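Long-range contacts in putative poly(3-hydroxybutyrate) depolymerase LpqC (PDB 3D0K), which probably hydrolyses ester bonds of poly(3-hydroxybutyrate) or related substrates: residues T10-I15 and I131-I136; G104-A109 and D117-A122; H167-A172 and Y206-L211; N223-P228 and P235-R240. All coordinates share one frame; numbering follows the deposited sequence.

Interaction 1. Residues T10-I15 and I131-I136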
loop_
_atom_site.group_PDB
_atom_site.type_symbol
_atom_site.label_atom_id
_atom_site.label_comp_id
_atom_site.label_asym_id
_atom_site.label_seq_id
_atom_site.Cartn_x
_atom_site.Cartn_y
_atom_site.Cartn_z
ATOM N N THR A 10 -11.520 -1.287 24.181
ATOM C CA THR A 10 -10.617 -0.550 23.323
ATOM C C THR A 10 -10.616 -1.245 21.955
ATOM O O THR A 10 -11.142 -2.385 21.824
ATOM C CB THR A 10 -9.197 -0.578 23.908
ATOM O OG1 THR A 10 -8.759 -1.945 23.927
ATOM C CG2 THR A 10 -9.199 -0.058 25.373
ATOM N N ASN A 11 -10.023 -0.578 20.965
ATOM C CA ASN A 11 -9.801 -1.183 19.643
ATOM C C ASN A 11 -8.999 -2.475 19.732
ATOM O O ASN A 11 -9.294 -3.422 19.015
ATOM C CB ASN A 11 -9.100 -0.220 18.684
ATOM C CG ASN A 11 -10.070 0.759 18.032
ATOM O OD1 ASN A 11 -11.269 0.467 17.919
ATOM N ND2 ASN A 11 -9.569 1.918 17.622
ATOM N N ALA A 12 -8.023 -2.527 20.651
ATOM C CA ALA A 12 -7.243 -3.769 20.832
ATOM C C ALA A 12 -8.162 -4.889 21.352
ATOM O O ALA A 12 -8.091 -6.017 20.855
ATOM C CB ALA A 12 -6.076 -3.551 21.774
ATOM N N ASP A 13 -9.025 -4.579 22.328
ATOM C CA ASP A 13 -9.986 -5.580 22.866
ATOM C C ASP A 13 -10.892 -6.100 21.770
ATOM O O ASP A 13 -11.066 -7.288 21.641
ATOM C CB ASP A 13 -10.852 -5.041 24.001
ATOM C CG ASP A 13 -10.042 -4.562 25.187
ATOM O OD1 ASP A 13 -9.003 -5.219 25.491
ATOM O OD2 ASP A 13 -10.446 -3.534 25.820
ATOM N N ARG A 14 -11.448 -5.187 20.982
ATOM C CA ARG A 14 -12.287 -5.565 19.813
ATOM C C ARG A 14 -11.584 -6.498 18.855
ATOM O O ARG A 14 -12.142 -7.539 18.463
ATOM C CB ARG A 14 -12.833 -4.332 19.086
ATOM C CG ARG A 14 -14.038 -3.790 19.831
ATOM C CD ARG A 14 -14.734 -2.631 19.111
ATOM N NE ARG A 14 -14.047 -1.391 19.438
ATOM C CZ ARG A 14 -14.296 -0.637 20.506
ATOM N NH1 ARG A 14 -15.247 -0.965 21.386
ATOM N NH2 ARG A 14 -13.576 0.459 20.700
ATOM N N ILE A 15 -10.340 -6.158 18.536
ATOM C CA ILE A 15 -9.552 -6.939 17.591
ATOM C C ILE A 15 -9.283 -8.325 18.182
ATOM O O ILE A 15 -9.268 -9.304 17.462
ATOM C CB ILE A 15 -8.217 -6.219 17.180
ATOM C CG1 ILE A 15 -8.520 -5.031 16.261
ATOM C CG2 ILE A 15 -7.243 -7.222 16.461
ATOM C CD1 ILE A 15 -7.333 -4.151 15.972
ATOM N N ILE A 131 -3.377 -4.621 16.774
ATOM C CA ILE A 131 -3.247 -6.076 16.520
ATOM C C ILE A 131 -2.226 -6.641 17.494
ATOM O O ILE A 131 -2.430 -7.695 18.105
ATOM C CB ILE A 131 -2.859 -6.341 15.028
ATOM C CG1 ILE A 131 -4.038 -5.954 14.120
ATOM C CG2 ILE A 131 -2.450 -7.820 14.762
ATOM C CD1 ILE A 131 -3.774 -6.144 12.610
ATOM N N ARG A 132 -1.123 -5.912 17.655
ATOM C CA ARG A 132 -0.120 -6.295 18.658
ATOM C C ARG A 132 -0.575 -6.202 20.127
ATOM O O ARG A 132 -0.279 -7.107 20.913
ATOM C CB ARG A 132 1.136 -5.453 18.426
ATOM C CG ARG A 132 2.460 -6.156 18.675
ATOM C CD ARG A 132 3.569 -5.258 18.120
ATOM N NE ARG A 132 3.740 -4.026 18.894
ATOM C CZ ARG A 132 4.878 -3.670 19.495
ATOM N NH1 ARG A 132 5.967 -4.447 19.412
ATOM N NH2 ARG A 132 4.927 -2.534 20.187
ATOM N N ALA A 133 -1.281 -5.133 20.504
ATOM C CA ALA A 133 -1.823 -5.024 21.857
ATOM C C ALA A 133 -2.878 -6.094 22.083
ATOM O O ALA A 133 -3.014 -6.561 23.193
ATOM C CB ALA A 133 -2.400 -3.606 22.133
ATOM N N ALA A 134 -3.557 -6.547 21.016
ATOM C CA ALA A 134 -4.574 -7.609 21.137
ATOM C C ALA A 134 -3.913 -8.967 21.325
ATOM O O ALA A 134 -4.589 -9.948 21.647
ATOM C CB ALA A 134 -5.434 -7.631 19.850
ATOM N N GLU A 135 -2.594 -9.028 21.095
ATOM C CA GLU A 135 -1.774 -10.266 21.169
ATOM C C GLU A 135 -2.197 -11.230 20.056
ATOM O O GLU A 135 -2.066 -12.455 20.201
ATOM C CB GLU A 135 -1.830 -10.956 22.555
ATOM C CG GLU A 135 -1.138 -10.186 23.706
ATOM C CD GLU A 135 -1.124 -10.977 25.021
ATOM O OE1 GLU A 135 -2.202 -11.171 25.664
ATOM O OE2 GLU A 135 -0.036 -11.432 25.428
ATOM N N ILE A 136 -2.739 -10.677 18.972
ATOM C CA ILE A 136 -3.146 -11.488 17.824
ATOM C C ILE A 136 -1.890 -11.838 17.003
ATOM O O ILE A 136 -1.742 -12.963 16.494
ATOM C CB ILE A 136 -4.234 -10.753 16.987
ATOM C CG1 ILE A 136 -5.573 -10.707 17.753
ATOM C CG2 ILE A 136 -4.391 -11.390 15.595
ATOM C CD1 ILE A 136 -6.196 -12.089 18.078
#

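Interaction 2. Residues G104-A109 and D117-A122. With SO4 (sulfate ion), chain F.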
loop_
_atom_site.group_PDB
_atom_site.type_symbol
_atom_site.label_atom_id
_atom_site.label_comp_id
_atom_site.label_asym_id
_atom_site.label_seq_id
_atom_site.Cartn_x
_atom_site.Cartn_y
_atom_site.Cartn_z
ATOM N N GLY A 104 -4.394 10.633 0.915
ATOM C CA GLY A 104 -4.164 10.577 2.382
ATOM C C GLY A 104 -4.839 11.690 3.217
ATOM O O GLY A 104 -4.481 11.890 4.378
ATOM N N ARG A 105 -5.803 12.400 2.648
ATOM C CA ARG A 105 -6.409 13.576 3.343
ATOM C C ARG A 105 -5.301 14.534 3.877
ATOM O O ARG A 105 -5.325 14.929 5.055
ATOM C CB ARG A 105 -7.307 13.114 4.526
ATOM C CG ARG A 105 -8.739 12.918 4.196
ATOM C CD ARG A 105 -9.656 12.680 5.404
ATOM N NE ARG A 105 -10.035 13.929 6.001
ATOM C CZ ARG A 105 -9.730 14.316 7.236
ATOM N NH1 ARG A 105 -10.104 15.516 7.652
ATOM N NH2 ARG A 105 -9.063 13.518 8.053
ATOM N N ALA A 106 -4.305 14.823 3.032
ATOM C CA ALA A 106 -3.119 15.580 3.437
ATOM C C ALA A 106 -3.458 17.054 3.738
ATOM O O ALA A 106 -2.705 17.748 4.436
ATOM C CB ALA A 106 -2.069 15.515 2.391
ATOM N N PHE A 107 -4.558 17.536 3.177
ATOM C CA PHE A 107 -4.913 18.953 3.298
ATOM C C PHE A 107 -6.178 19.126 4.052
ATOM O O PHE A 107 -7.051 18.294 3.950
ATOM C CB PHE A 107 -5.057 19.600 1.924
ATOM C CG PHE A 107 -3.794 19.611 1.156
ATOM C CD1 PHE A 107 -3.566 18.657 0.169
ATOM C CD2 PHE A 107 -2.802 20.555 1.444
ATOM C CE1 PHE A 107 -2.357 18.637 -0.530
ATOM C CE2 PHE A 107 -1.602 20.560 0.748
ATOM C CZ PHE A 107 -1.379 19.594 -0.261
ATOM N N THR A 108 -6.277 20.229 4.794
ATOM C CA THR A 108 -7.538 20.652 5.350
ATOM C C THR A 108 -8.361 21.188 4.184
ATOM O O THR A 108 -7.854 21.346 3.054
ATOM C CB THR A 108 -7.373 21.799 6.406
ATOM O OG1 THR A 108 -6.849 22.971 5.768
ATOM C CG2 THR A 108 -6.457 21.364 7.560
ATOM N N ALA A 109 -9.625 21.508 4.457
ATOM C CA ALA A 109 -10.490 22.062 3.437
ATOM C C ALA A 109 -9.995 23.407 2.888
ATOM O O ALA A 109 -10.235 23.725 1.726
ATOM C CB ALA A 109 -11.905 22.208 3.988
ATOM N N ASP A 117 0.540 12.714 11.164
ATOM C CA ASP A 117 -0.078 11.586 11.840
ATOM C C ASP A 117 -1.589 11.582 11.742
ATOM O O ASP A 117 -2.244 10.625 12.139
ATOM C CB ASP A 117 0.427 11.347 13.259
ATOM C CG ASP A 117 0.818 12.561 13.944
ATOM O OD1 ASP A 117 -0.068 13.443 14.206
ATOM O OD2 ASP A 117 2.043 12.625 14.254
ATOM N N GLY A 118 -2.132 12.623 11.123
ATOM C CA GLY A 118 -3.562 12.678 10.856
ATOM C C GLY A 118 -3.929 12.178 9.465
ATOM O O GLY A 118 -5.124 12.097 9.121
ATOM N N TRP A 119 -2.925 11.892 8.645
ATOM C CA TRP A 119 -3.206 11.460 7.266
ATOM C C TRP A 119 -3.767 10.045 7.280
ATOM O O TRP A 119 -3.534 9.277 8.226
ATOM C CB TRP A 119 -1.960 11.543 6.352
ATOM C CG TRP A 119 -1.372 12.934 6.168
ATOM C CD1 TRP A 119 -1.703 14.089 6.851
ATOM C CD2 TRP A 119 -0.344 13.290 5.258
ATOM N NE1 TRP A 119 -0.927 15.134 6.403
ATOM C CE2 TRP A 119 -0.097 14.676 5.417
ATOM C CE3 TRP A 119 0.384 12.575 4.289
ATOM C CZ2 TRP A 119 0.855 15.351 4.660
ATOM C CZ3 TRP A 119 1.353 13.258 3.532
ATOM C CH2 TRP A 119 1.576 14.623 3.730
ATOM N N THR A 120 -4.538 9.710 6.240
ATOM C CA THR A 120 -5.164 8.376 6.120
ATOM C C THR A 120 -4.062 7.294 6.244
ATOM O O THR A 120 -4.282 6.233 6.851
ATOM C CB THR A 120 -5.884 8.221 4.765
ATOM O OG1 THR A 120 -6.604 9.418 4.459
ATOM C CG2 THR A 120 -6.886 6.976 4.787
ATOM N N TYR A 121 -2.867 7.578 5.704
ATOM C CA TYR A 121 -1.756 6.596 5.704
ATOM C C TYR A 121 -1.376 6.145 7.110
ATOM O O TYR A 121 -0.931 4.999 7.290
ATOM C CB TYR A 121 -0.506 7.187 5.076
ATOM C CG TYR A 121 -0.754 7.841 3.705
ATOM C CD1 TYR A 121 -1.629 7.255 2.790
ATOM C CD2 TYR A 121 -0.112 9.042 3.359
ATOM C CE1 TYR A 121 -1.888 7.878 1.545
ATOM C CE2 TYR A 121 -0.331 9.662 2.124
ATOM C CZ TYR A 121 -1.231 9.068 1.235
ATOM O OH TYR A 121 -1.405 9.685 -0.016
ATOM N N ALA A 122 -1.457 7.074 8.066
ATOM C CA ALA A 122 -0.999 6.850 9.459
ATOM C C ALA A 122 -1.855 5.823 10.221
ATOM O O ALA A 122 -1.440 5.292 11.281
ATOM C CB ALA A 122 -0.990 8.193 10.235
HETATM S S SO4 F . -7.522 25.338 8.597
HETATM O O1 SO4 F . -6.432 24.898 7.728
HETATM O O2 SO4 F . -7.128 26.625 9.169
HETATM O O3 SO4 F . -8.719 25.507 7.783
HETATM O O4 SO4 F . -7.814 24.413 9.693
HETATM O O HOH W 1 -7.219 11.030 7.358
#

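Interaction 3. Residues H167-A172 and Y206-L211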
loop_
_atom_site.group_PDB
_atom_site.type_symbol
_atom_site.label_atom_id
_atom_site.label_comp_id
_atom_site.label_asym_id
_atom_site.label_seq_id
_atom_site.Cartn_x
_atom_site.Cartn_y
_atom_site.Cartn_z
ATOM N N HIS A 167 8.365 -4.493 7.412
ATOM C CA HIS A 167 9.478 -5.350 6.952
ATOM C C HIS A 167 9.710 -5.355 5.417
ATOM O O HIS A 167 10.858 -5.440 4.926
ATOM C CB HIS A 167 9.203 -6.768 7.415
ATOM C CG HIS A 167 10.181 -7.773 6.907
ATOM N ND1 HIS A 167 11.468 -7.875 7.401
ATOM C CD2 HIS A 167 10.063 -8.722 5.944
ATOM C CE1 HIS A 167 12.100 -8.848 6.762
ATOM N NE2 HIS A 167 11.267 -9.373 5.871
ATOM N N ALA A 168 8.621 -5.265 4.665
ATOM C CA ALA A 168 8.677 -5.247 3.194
ATOM C C ALA A 168 7.488 -4.475 2.702
ATOM O O ALA A 168 6.411 -4.516 3.327
ATOM C CB ALA A 168 8.636 -6.681 2.620
ATOM N N VAL A 169 7.650 -3.785 1.564
ATOM C CA VAL A 169 6.635 -2.905 1.012
ATOM C C VAL A 169 6.718 -2.993 -0.525
ATOM O O VAL A 169 7.796 -2.894 -1.119
ATOM C CB VAL A 169 6.818 -1.413 1.428
ATOM C CG1 VAL A 169 5.716 -0.518 0.761
ATOM C CG2 VAL A 169 6.790 -1.278 2.998
ATOM N N THR A 170 5.567 -3.224 -1.122
ATOM C CA THR A 170 5.406 -3.287 -2.570
ATOM C C THR A 170 4.233 -2.421 -3.038
ATOM O O THR A 170 3.098 -2.570 -2.565
ATOM C CB THR A 170 5.171 -4.714 -2.998
ATOM O OG1 THR A 170 6.337 -5.475 -2.713
ATOM C CG2 THR A 170 4.859 -4.775 -4.528
ATOM N N ALA A 171 4.503 -1.542 -4.020
ATOM C CA ALA A 171 3.445 -0.776 -4.618
ATOM C C ALA A 171 3.277 -1.293 -6.041
ATOM O O ALA A 171 4.227 -1.318 -6.815
ATOM C CB ALA A 171 3.790 0.727 -4.628
ATOM N N ALA A 172 2.086 -1.772 -6.361
ATOM C CA ALA A 172 1.898 -2.475 -7.596
ATOM C C ALA A 172 1.018 -1.647 -8.563
ATOM O O ALA A 172 -0.084 -1.233 -8.190
ATOM C CB ALA A 172 1.258 -3.851 -7.304
ATOM N N TYR A 206 14.726 3.017 1.571
ATOM C CA TYR A 206 13.916 1.854 1.901
ATOM C C TYR A 206 13.903 0.887 0.710
ATOM O O TYR A 206 13.793 1.329 -0.438
ATOM C CB TYR A 206 12.486 2.264 2.304
ATOM C CG TYR A 206 11.761 1.064 2.976
ATOM C CD1 TYR A 206 11.126 0.104 2.203
ATOM C CD2 TYR A 206 11.779 0.886 4.378
ATOM C CE1 TYR A 206 10.515 -0.992 2.770
ATOM C CE2 TYR A 206 11.151 -0.222 4.969
ATOM C CZ TYR A 206 10.511 -1.156 4.142
ATOM O OH TYR A 206 9.870 -2.248 4.706
ATOM N N PRO A 207 14.016 -0.427 0.964
ATOM C CA PRO A 207 13.965 -1.381 -0.178
ATOM C C PRO A 207 12.550 -1.646 -0.746
ATOM O O PRO A 207 12.111 -2.806 -0.843
ATOM C CB PRO A 207 14.585 -2.648 0.415
ATOM C CG PRO A 207 14.081 -2.622 1.869
ATOM C CD PRO A 207 14.252 -1.116 2.254
HETATM N N MSE A 208 11.852 -0.591 -1.129
HETATM C CA MSE A 208 10.507 -0.717 -1.627
HETATM C C MSE A 208 10.560 -1.379 -2.991
HETATM O O MSE A 208 11.423 -1.021 -3.755
HETATM C CB MSE A 208 9.906 0.711 -1.810
HETATM C CG MSE A 208 8.484 0.616 -2.323
HETATM SE SE MSE A 208 7.636 2.414 -2.133
HETATM C CE MSE A 208 8.230 2.594 -0.311
ATOM N N THR A 209 9.638 -2.309 -3.297
ATOM C CA THR A 209 9.475 -2.861 -4.657
ATOM C C THR A 209 8.386 -2.057 -5.367
ATOM O O THR A 209 7.271 -1.855 -4.846
ATOM C CB THR A 209 9.040 -4.351 -4.634
ATOM O OG1 THR A 209 9.988 -5.102 -3.887
ATOM C CG2 THR A 209 8.937 -4.949 -6.037
ATOM N N ILE A 210 8.706 -1.624 -6.577
ATOM C CA ILE A 210 7.711 -1.116 -7.471
ATOM C C ILE A 210 7.387 -2.257 -8.383
ATOM O O ILE A 210 8.266 -2.711 -9.141
ATOM C CB ILE A 210 8.236 0.062 -8.271
ATOM C CG1 ILE A 210 8.669 1.187 -7.293
ATOM C CG2 ILE A 210 7.202 0.469 -9.339
ATOM C CD1 ILE A 210 9.758 2.133 -8.003
ATOM N N LEU A 211 6.150 -2.776 -8.289
ATOM C CA LEU A 211 5.799 -3.975 -9.064
ATOM C C LEU A 211 4.921 -3.536 -10.236
ATOM O O LEU A 211 3.808 -2.998 -10.025
ATOM C CB LEU A 211 5.065 -4.989 -8.222
ATOM C CG LEU A 211 4.868 -6.426 -8.676
ATOM C CD1 LEU A 211 6.212 -7.198 -8.891
ATOM C CD2 LEU A 211 4.019 -7.218 -7.629
HETATM O O HOH W 2 10.355 -4.329 0.491
HETATM O O HOH W 3 9.012 -5.754 -1.308
#

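Interaction 4. Residues N223-P228 and P235-R240. With SO4 (sulfate ion), chain E.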
loop_
_atom_site.group_PDB
_atom_site.type_symbol
_atom_site.label_atom_id
_atom_site.label_comp_id
_atom_site.label_asym_id
_atom_site.label_seq_id
_atom_site.Cartn_x
_atom_site.Cartn_y
_atom_site.Cartn_z
ATOM N N ASN A 223 -10.409 5.248 -16.091
ATOM C CA ASN A 223 -9.971 5.330 -14.711
ATOM C C ASN A 223 -8.487 5.676 -14.546
ATOM O O ASN A 223 -8.019 5.867 -13.423
ATOM C CB ASN A 223 -10.295 4.028 -13.997
ATOM C CG ASN A 223 -11.776 3.895 -13.670
ATOM O OD1 ASN A 223 -12.597 4.761 -14.035
ATOM N ND2 ASN A 223 -12.132 2.807 -12.966
ATOM N N LEU A 224 -7.762 5.774 -15.657
ATOM C CA LEU A 224 -6.340 6.118 -15.629
ATOM C C LEU A 224 -6.146 7.589 -15.259
ATOM O O LEU A 224 -6.689 8.459 -15.942
ATOM C CB LEU A 224 -5.706 5.830 -16.988
ATOM C CG LEU A 224 -4.218 6.142 -17.234
ATOM C CD1 LEU A 224 -3.260 5.185 -16.525
ATOM C CD2 LEU A 224 -3.937 6.159 -18.740
ATOM N N PRO A 225 -5.371 7.879 -14.190
ATOM C CA PRO A 225 -5.159 9.279 -13.826
ATOM C C PRO A 225 -4.714 10.118 -15.037
ATOM O O PRO A 225 -3.712 9.798 -15.690
ATOM C CB PRO A 225 -4.077 9.207 -12.740
ATOM C CG PRO A 225 -4.312 7.858 -12.095
ATOM C CD PRO A 225 -4.681 6.960 -13.257
ATOM N N SER A 226 -5.482 11.160 -15.333
ATOM C CA SER A 226 -5.315 11.932 -16.559
ATOM C C SER A 226 -5.107 13.423 -16.364
ATOM O O SER A 226 -5.152 14.156 -17.344
ATOM C CB SER A 226 -6.517 11.710 -17.514
ATOM O OG SER A 226 -6.477 10.390 -18.059
ATOM N N GLU A 227 -4.878 13.874 -15.130
ATOM C CA GLU A 227 -4.448 15.266 -14.899
ATOM C C GLU A 227 -3.038 15.523 -15.444
ATOM O O GLU A 227 -2.244 14.570 -15.622
ATOM C CB GLU A 227 -4.531 15.617 -13.416
ATOM C CG GLU A 227 -5.986 15.893 -12.978
ATOM C CD GLU A 227 -6.124 16.319 -11.503
ATOM O OE1 GLU A 227 -5.432 15.723 -10.627
ATOM O OE2 GLU A 227 -6.943 17.241 -11.222
ATOM N N PRO A 228 -2.699 16.805 -15.705
ATOM C CA PRO A 228 -1.413 17.063 -16.356
ATOM C C PRO A 228 -0.204 16.461 -15.623
ATOM O O PRO A 228 0.740 15.991 -16.276
ATOM C CB PRO A 228 -1.339 18.592 -16.390
ATOM C CG PRO A 228 -2.778 19.012 -16.391
ATOM C CD PRO A 228 -3.447 18.061 -15.457
ATOM N N PRO A 235 2.403 7.689 -20.774
ATOM C CA PRO A 235 1.060 7.428 -21.345
ATOM C C PRO A 235 0.213 6.372 -20.624
ATOM O O PRO A 235 -1.004 6.304 -20.861
ATOM C CB PRO A 235 1.366 6.981 -22.787
ATOM C CG PRO A 235 2.789 6.447 -22.718
ATOM C CD PRO A 235 3.499 7.171 -21.607
ATOM N N HIS A 236 0.835 5.562 -19.759
ATOM C CA HIS A 236 0.191 4.411 -19.142
ATOM C C HIS A 236 0.940 4.063 -17.864
ATOM O O HIS A 236 2.019 4.607 -17.611
ATOM C CB HIS A 236 0.071 3.193 -20.103
ATOM C CG HIS A 236 1.344 2.847 -20.831
ATOM N ND1 HIS A 236 2.512 2.519 -20.173
ATOM C CD2 HIS A 236 1.635 2.806 -22.158
ATOM C CE1 HIS A 236 3.469 2.299 -21.061
ATOM N NE2 HIS A 236 2.968 2.478 -22.272
ATOM N N ARG A 237 0.396 3.139 -17.060
ATOM C CA ARG A 237 0.935 2.952 -15.725
ATOM C C ARG A 237 2.324 2.346 -15.813
ATOM O O ARG A 237 3.165 2.622 -14.972
ATOM C CB ARG A 237 0.026 2.051 -14.883
ATOM C CG ARG A 237 -1.418 2.625 -14.718
ATOM C CD ARG A 237 -2.210 1.801 -13.741
ATOM N NE ARG A 237 -3.562 2.340 -13.536
ATOM C CZ ARG A 237 -4.589 2.173 -14.376
ATOM N NH1 ARG A 237 -5.775 2.692 -14.053
ATOM N NH2 ARG A 237 -4.446 1.461 -15.497
ATOM N N TYR A 238 2.547 1.485 -16.799
ATOM C CA TYR A 238 3.835 0.798 -16.897
ATOM C C TYR A 238 4.945 1.857 -17.158
ATOM O O TYR A 238 5.999 1.848 -16.480
ATOM C CB TYR A 238 3.763 -0.260 -18.009
ATOM C CG TYR A 238 5.068 -1.006 -18.278
ATOM C CD1 TYR A 238 5.790 -1.605 -17.231
ATOM C CD2 TYR A 238 5.527 -1.172 -19.595
ATOM C CE1 TYR A 238 6.961 -2.296 -17.474
ATOM C CE2 TYR A 238 6.718 -1.870 -19.862
ATOM C CZ TYR A 238 7.421 -2.433 -18.795
ATOM O OH TYR A 238 8.601 -3.120 -19.064
ATOM N N ALA A 239 4.717 2.783 -18.109
ATOM C CA ALA A 239 5.677 3.900 -18.309
ATOM C C ALA A 239 5.885 4.712 -17.030
ATOM O O ALA A 239 7.009 5.116 -16.732
ATOM C CB ALA A 239 5.243 4.834 -19.422
ATOM N N ARG A 240 4.797 4.983 -16.302
ATOM C CA ARG A 240 4.910 5.809 -15.119
ATOM C C ARG A 240 5.745 5.151 -14.042
ATOM O O ARG A 240 6.465 5.851 -13.286
ATOM C CB ARG A 240 3.532 6.178 -14.569
ATOM C CG ARG A 240 2.767 6.964 -15.571
ATOM C CD ARG A 240 1.380 7.426 -15.093
ATOM N NE ARG A 240 0.720 8.095 -16.217
ATOM C CZ ARG A 240 -0.574 8.414 -16.266
ATOM N NH1 ARG A 240 -1.375 8.123 -15.256
ATOM N NH2 ARG A 240 -1.084 8.995 -17.344
HETATM S S SO4 E . -5.281 4.166 -10.377
HETATM O O1 SO4 E . -4.153 4.044 -9.453
HETATM O O2 SO4 E . -5.656 5.588 -10.390
HETATM O O3 SO4 E . -5.012 3.781 -11.733
HETATM O O4 SO4 E . -6.488 3.538 -9.881
#

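Interaction 1. Residues T10-I15 and I131-I136
A12 and I15 meet I131, A133, A134 and I136 with no flat group between them; the guanidinium of R14 lies off the contact, with T10 O 3.7 Å above one face and N11 OD1 in plane at its edge. The contact itself is aliphatic. A12 CB abuts A133 CB at 3.7 Å, and A12 O comes within 3.3 Å of A134 CB. I15 makes the broadest set of contacts: with chi1 at -72°, CG2 stands anti to the backbone N and fits among three neighbours, A134 CB (3.9 Å), I136 CG1 and I131 CG1. CD1, on the other branch, approaches I131 N, and the I15 and I131 side chains cross at about a right angle. T10 and D13 form a capping box, D13 N donating to T10 OG1 (3.1 Å, 165°) and T10 N donating to D13 OD2 from above the carboxylate plane. Across the contact, E135 has positive phi, and I136 N bonds back to I131 O at 3.1 Å and E135 N to R132 O, a Schellman motif. Thus the start of helix 11-18 packs on the C-terminal end of helix 122-133, which lies over strand 84-89 (I131 on V86) in an alpha-beta-alpha sandwich.

Interaction 2. Residues G104-A109 and D117-A122
The direct hydrogen bond between the two loop segments is T120 N to G104 O, 2.9 Å long with an N-H...O angle of 161°. Its donor sits 46° out of the carbonyl plane, so the approach is from above and not along a lone pair. T120 OG1 is also near this carbonyl, but its main partner is S100 O.

Two CH-pi contacts form the apolar part. G104 CA lies over the face of the Y121 ring, 3.8 Å from its centroid; having no side chain, G104 lets its backbone press directly on the ring, whose OH is bonded to N102 O. A106 CB sits over the six-membered ring of W119 at 3.7 Å from the centroid and only 14° off the normal, while the indole NE1 is spent on R114 O.

Water mediates the remaining polar link. R105, its chain bent at chi3, brings NH2 to water 1, which accepts from it and donates to G118 O at 2.9 Å; a weak third bond runs to T120 OG1.

Further along, T108 OG1 binds O1 of a sulfate at 2.8 Å, an ion probably taken from the crystallisation liquor.

The chemistry implies two mostly buried loop segments, between helices 97-100 and 122-133, joined by one direct backbone bond and two aromatic faces. The polar ends of T120, Y121 and W119 are engaged by S100 O, N102 O and R114 O, and R105 NH2 reaches G118 O through water.

Interaction 3. Residues H167-A172 and Y206-L211
Strands 168-172 and 209-211 run parallel, their axes 4.7 Å apart at closest and inclined by 26°, and three hydrogen bonds join them: T209 N to V169 O, A171 N to T209 O, and L211 N to A171 O. The first lies in the carbonyl plane, whereas the donor of the last is tilted 28° from it. T170, T209, A172 and L211 face one side of the sheet. There T170 and T209 lie side by side, T170 OG1 3.5 Å from T209 CB, and water 3 connects both hydroxyls with V169 O; T170 CG2 rests against L211 CB at 3.7 Å. These strands are neighbours in a beta-alpha-beta unit, linked through helix 197-205, within the parallel part of the alpha/beta-hydrolase sheet. At the N-terminal end of the pairing, V169 crosses Y206 at about a right angle, CG2 touching CE1 at 3.7 Å. Chi1 of V169 (178°) sends CG1 the other way, toward CE of the selenomethionine M208 at 4.1 Å. The hydroxyl of Y206 is bonded to F166 O. P207 is the centre of an inverse gamma turn; its O accepts from water 2, which in turn accepts from V169 N.

Interaction 4. Residues N223-P228 and P235-R240
This is a mixed polar and apolar contact near the start of helix 237-255: R240 holds the loop 223-228, which follows strand 209-213, by hydrogen bonds, while R237 packs against it. The R240 chain, extended from CG to NE, brings the guanidinium edge to P225 O: NH1 donates at 2.9 Å, in the carbonyl plane and on a lone pair, and NH2 adds a weak bond of 3.2 Å. NH1 also serves G175 O and NE binds G234 O, so the group ties three places in the chain together.

L224 CD1 touches both arginines. With CG anti to the backbone N (chi1 178°), CD1 is 3.6 Å from R237 CG and lies 3.9 Å above the guanidinium plane of R237, over its centre; the same methyl is 3.7 Å from R240 NH1. CD2 turns instead to P235 O. At its edge, R237 NE and NH1 both donate to O3 of a sulfate, each at 2.7 Å, and NH2 makes a salt bridge with D216.

D216 and H271, on which the R237 side chain rests, fit the Ser-His-Asp triad pattern of the alpha/beta-hydrolase fold, so R237 probably borders the active site; the sulfate, probably from the crystallisation liquor and also held by Q152 NE2, may mark a pocket there. Two N-H donors of R237 converging on O3, with 144° at each N-H, and the salt bridge to D216 would fix the rotation of its guanidinium. At the loop, S226 OG donates to L224 O at 2.9 Å, whereas the buried L224 N has no partner.

The four contacts are separate, none touching another. Interactions 1 and 4 lie on opposite sides of the chain's centre, their centres about 39 Å apart, with interaction 3 in the central sheet, its centre about 27 Å from that of interaction 1 and 20 Å from that of interaction 4. Interaction 2 is nested along the chain inside the loop closed by interaction 1, yet their centres are about 24 Å apart. Interactions 3 and 4 come nearest, about 7 Å between closest atoms: the strand pair ends with A172 near the probable triad, and interaction 4 borders the same site through R237 and a sulfate. Interaction 1 joins two helices and interaction 2 two loop segments, the latter's sulfate being a distinct ion.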